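Local coordinates for protein ammonium transporter (Kuenenia stuttgartiensis, PDB 6EU6) that probably senses ammonium at the membrane as the transporter-like part of an ammonium sensor histidine kinase, at residues V102-A107 against F130-I135. Residues are numbered along the deposited sequence; the frame is centred on the assembly and turned at random.
Sequences VFASTA and FIVAII
Ala104 and Val132 face each other at the closest backbone approach of 102-107 and 130-135, their CA atoms 6.5 Å apart. The methyl of Ala104 points at the partner helix, whereas the bond to Val132 CB runs across the line to the other segment, and its two branches make loose contacts: CG1 lies 4.4 Å from Ala104 CB, and CG2 approaches the backbone, 4.3 Å from Ala104 O. One turn further along, Ala107 also directs its methyl at the other helix, but what touches there is its carbonyl. Ile131 is stretched out toward it: CG1 stands anti to the backbone N (chi1 -167°) and the chain continues fully extended, which carries CD1 to within 4.0 Å of Ala107 O. No hydrogen bond joins the segments; the contact is a small, buried one of methyls against methyl and backbone, and with only methyls at Ala104 and Ala107, Val132 and Ile131 can lie against the carbonyl oxygens of both residues. These two membrane helices follow one another in the predominantly helical ammonium transporter fold, present here as a trimer, and no other subunit touches this spot. Helix 40-67 closes one flank, with Phe58 against Ala104 and Val57 against Val132, while Phe177 of helix 167-185 packs on Ile131. Within 102-107, Thr106 turns its hydroxyl back along the helix, chi1 -51°, and OG1 bonds to Val102 O at 2.8 Å, tilted 24° from the carbonyl plane. Thr106 N binds the same Val102 O from the opposite face of that plane, at 3.0 Å.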
ATOM      1  N   VAL A 102       2.494 -16.727   2.000  1.00 24.28           N
ATOM      2  CA  VAL A 102       2.103 -15.541   2.733  1.00 25.11           C
ATOM      3  C   VAL A 102       0.937 -15.853   3.721  1.00 25.59           C
ATOM      4  O   VAL A 102       0.799 -15.194   4.741  1.00 25.22           O
ATOM      5  CB  VAL A 102       1.829 -14.325   1.813  1.00 24.07           C
ATOM      6  CG1 VAL A 102       3.114 -13.957   1.063  1.00 27.19           C
ATOM      7  CG2 VAL A 102       0.717 -14.559   0.827  1.00 26.97           C
ATOM      8  N   PHE A 103       0.063 -16.811   3.391  1.00 25.27           N
ATOM      9  CA  PHE A 103      -0.859 -17.355   4.428  1.00 23.75           C
ATOM     10  C   PHE A 103      -0.126 -17.851   5.681  1.00 26.68           C
ATOM     11  O   PHE A 103      -0.479 -17.524   6.807  1.00 26.03           O
ATOM     12  CB  PHE A 103      -1.767 -18.443   3.803  1.00 26.76           C
ATOM     13  CG  PHE A 103      -3.005 -17.908   3.153  1.00 25.90           C
ATOM     14  CD1 PHE A 103      -2.978 -16.726   2.443  1.00 28.16           C
ATOM     15  CD2 PHE A 103      -4.173 -18.622   3.192  1.00 31.70           C
ATOM     16  CE1 PHE A 103      -4.112 -16.226   1.845  1.00 28.18           C
ATOM     17  CE2 PHE A 103      -5.331 -18.093   2.649  1.00 31.98           C
ATOM     18  CZ  PHE A 103      -5.295 -16.915   1.949  1.00 30.68           C
ATOM     19  N   ALA A 104       0.940 -18.625   5.488  1.00 26.72           N
ATOM     20  CA  ALA A 104       1.698 -19.144   6.599  1.00 27.73           C
ATOM     21  C   ALA A 104       2.323 -17.984   7.393  1.00 28.94           C
ATOM     22  O   ALA A 104       2.327 -18.038   8.617  1.00 25.70           O
ATOM     23  CB  ALA A 104       2.806 -20.123   6.159  1.00 28.30           C
ATOM     24  N   SER A 105       2.843 -16.957   6.703  1.00 23.89           N
ATOM     25  CA  SER A 105       3.387 -15.836   7.385  1.00 25.00           C
ATOM     26  C   SER A 105       2.353 -15.098   8.235  1.00 22.84           C
ATOM     27  O   SER A 105       2.723 -14.465   9.258  1.00 24.97           O
ATOM     28  CB  SER A 105       4.013 -14.873   6.384  1.00 24.80           C
ATOM     29  OG  SER A 105       5.107 -15.551   5.741  1.00 28.53           O
ATOM     30  N   THR A 106       1.142 -15.040   7.727  1.00 24.02           N
ATOM     31  CA  THR A 106      -0.015 -14.468   8.491  1.00 24.41           C
ATOM     32  C   THR A 106      -0.256 -15.244   9.798  1.00 25.82           C
ATOM     33  O   THR A 106      -0.370 -14.707  10.870  1.00 25.87           O
ATOM     34  CB  THR A 106      -1.267 -14.421   7.633  1.00 26.41           C
ATOM     35  OG1 THR A 106      -0.965 -13.785   6.397  1.00 26.17           O
ATOM     36  CG2 THR A 106      -2.346 -13.644   8.278  1.00 26.11           C
ATOM     37  N   ALA A 107      -0.345 -16.539   9.666  1.00 25.31           N
ATOM     38  CA  ALA A 107      -0.588 -17.415  10.833  1.00 26.18           C
ATOM     39  C   ALA A 107       0.490 -17.217  11.870  1.00 25.68           C
ATOM     40  O   ALA A 107       0.230 -17.081  13.038  1.00 25.59           O
ATOM     41  CB  ALA A 107      -0.636 -18.864  10.371  1.00 23.95           C
ATOM     42  N   PHE A 130       8.526 -22.893  14.870  1.00 29.40           N
ATOM     43  CA  PHE A 130       7.736 -24.066  15.268  1.00 29.43           C
ATOM     44  C   PHE A 130       6.326 -24.075  14.665  1.00 28.13           C
ATOM     45  O   PHE A 130       5.859 -25.093  14.131  1.00 27.69           O
ATOM     46  CB  PHE A 130       7.748 -24.238  16.766  1.00 28.68           C
ATOM     47  CG  PHE A 130       7.074 -25.516  17.246  1.00 32.14           C
ATOM     48  CD1 PHE A 130       7.732 -26.764  17.176  1.00 34.42           C
ATOM     49  CD2 PHE A 130       5.795 -25.490  17.836  1.00 33.88           C
ATOM     50  CE1 PHE A 130       7.096 -27.920  17.628  1.00 35.11           C
ATOM     51  CE2 PHE A 130       5.191 -26.672  18.268  1.00 33.23           C
ATOM     52  CZ  PHE A 130       5.848 -27.869  18.167  1.00 32.66           C
ATOM     53  N   ILE A 131       5.642 -22.933  14.690  1.00 29.07           N
ATOM     54  CA  ILE A 131       4.317 -22.883  14.131  1.00 27.12           C
ATOM     55  C   ILE A 131       4.333 -23.135  12.642  1.00 27.33           C
ATOM     56  O   ILE A 131       3.458 -23.856  12.133  1.00 26.02           O
ATOM     57  CB  ILE A 131       3.512 -21.642  14.571  1.00 27.25           C
ATOM     58  CG1 ILE A 131       2.013 -21.844  14.181  1.00 29.76           C
ATOM     59  CG2 ILE A 131       4.058 -20.380  13.924  1.00 28.66           C
ATOM     60  CD1 ILE A 131       1.105 -20.709  14.544  1.00 28.55           C
ATOM     61  N   VAL A 132       5.358 -22.623  11.937  1.00 27.62           N
ATOM     62  CA  VAL A 132       5.398 -22.730  10.523  1.00 25.14           C
ATOM     63  C   VAL A 132       5.833 -24.138   9.999  1.00 30.90           C
ATOM     64  O   VAL A 132       5.422 -24.557   8.900  1.00 29.51           O
ATOM     65  CB  VAL A 132       6.270 -21.626   9.904  1.00 28.00           C
ATOM     66  CG1 VAL A 132       6.285 -21.754   8.386  1.00 29.83           C
ATOM     67  CG2 VAL A 132       5.670 -20.209  10.201  1.00 27.31           C
ATOM     68  N   ALA A 133       6.682 -24.814  10.786  1.00 29.67           N
ATOM     69  CA  ALA A 133       7.236 -26.152  10.462  1.00 31.65           C
ATOM     70  C   ALA A 133       6.307 -27.291  10.851  1.00 28.79           C
ATOM     71  O   ALA A 133       6.297 -28.266  10.153  1.00 31.64           O
ATOM     72  CB  ALA A 133       8.617 -26.349  11.140  1.00 31.71           C
ATOM     73  N   ILE A 134       5.498 -27.116  11.896  1.00 31.40           N
ATOM     74  CA  ILE A 134       4.706 -28.192  12.546  1.00 29.25           C
ATOM     75  C   ILE A 134       3.218 -27.897  12.682  1.00 30.32           C
ATOM     76  O   ILE A 134       2.385 -28.479  11.971  1.00 29.94           O
ATOM     77  CB  ILE A 134       5.339 -28.568  13.912  1.00 32.44           C
ATOM     78  CG1 ILE A 134       6.674 -29.282  13.595  1.00 35.02           C
ATOM     79  CG2 ILE A 134       4.464 -29.577  14.659  1.00 29.96           C
ATOM     80  CD1 ILE A 134       7.690 -29.038  14.598  1.00 49.21           C
ATOM     81  N   ILE A 135       2.886 -26.978  13.553  1.00 26.56           N
ATOM     82  CA  ILE A 135       1.463 -26.743  13.908  1.00 29.74           C
ATOM     83  C   ILE A 135       0.656 -26.358  12.685  1.00 30.40           C
ATOM     84  O   ILE A 135      -0.344 -27.022  12.338  1.00 29.67           O
ATOM     85  CB  ILE A 135       1.309 -25.693  15.035  1.00 27.88           C
ATOM     86  CG1 ILE A 135       2.034 -26.173  16.299  1.00 30.61           C
ATOM     87  CG2 ILE A 135      -0.139 -25.361  15.309  1.00 28.65           C
ATOM     88  CD1 ILE A 135       1.986 -25.168  17.414  1.00 31.39           C
TER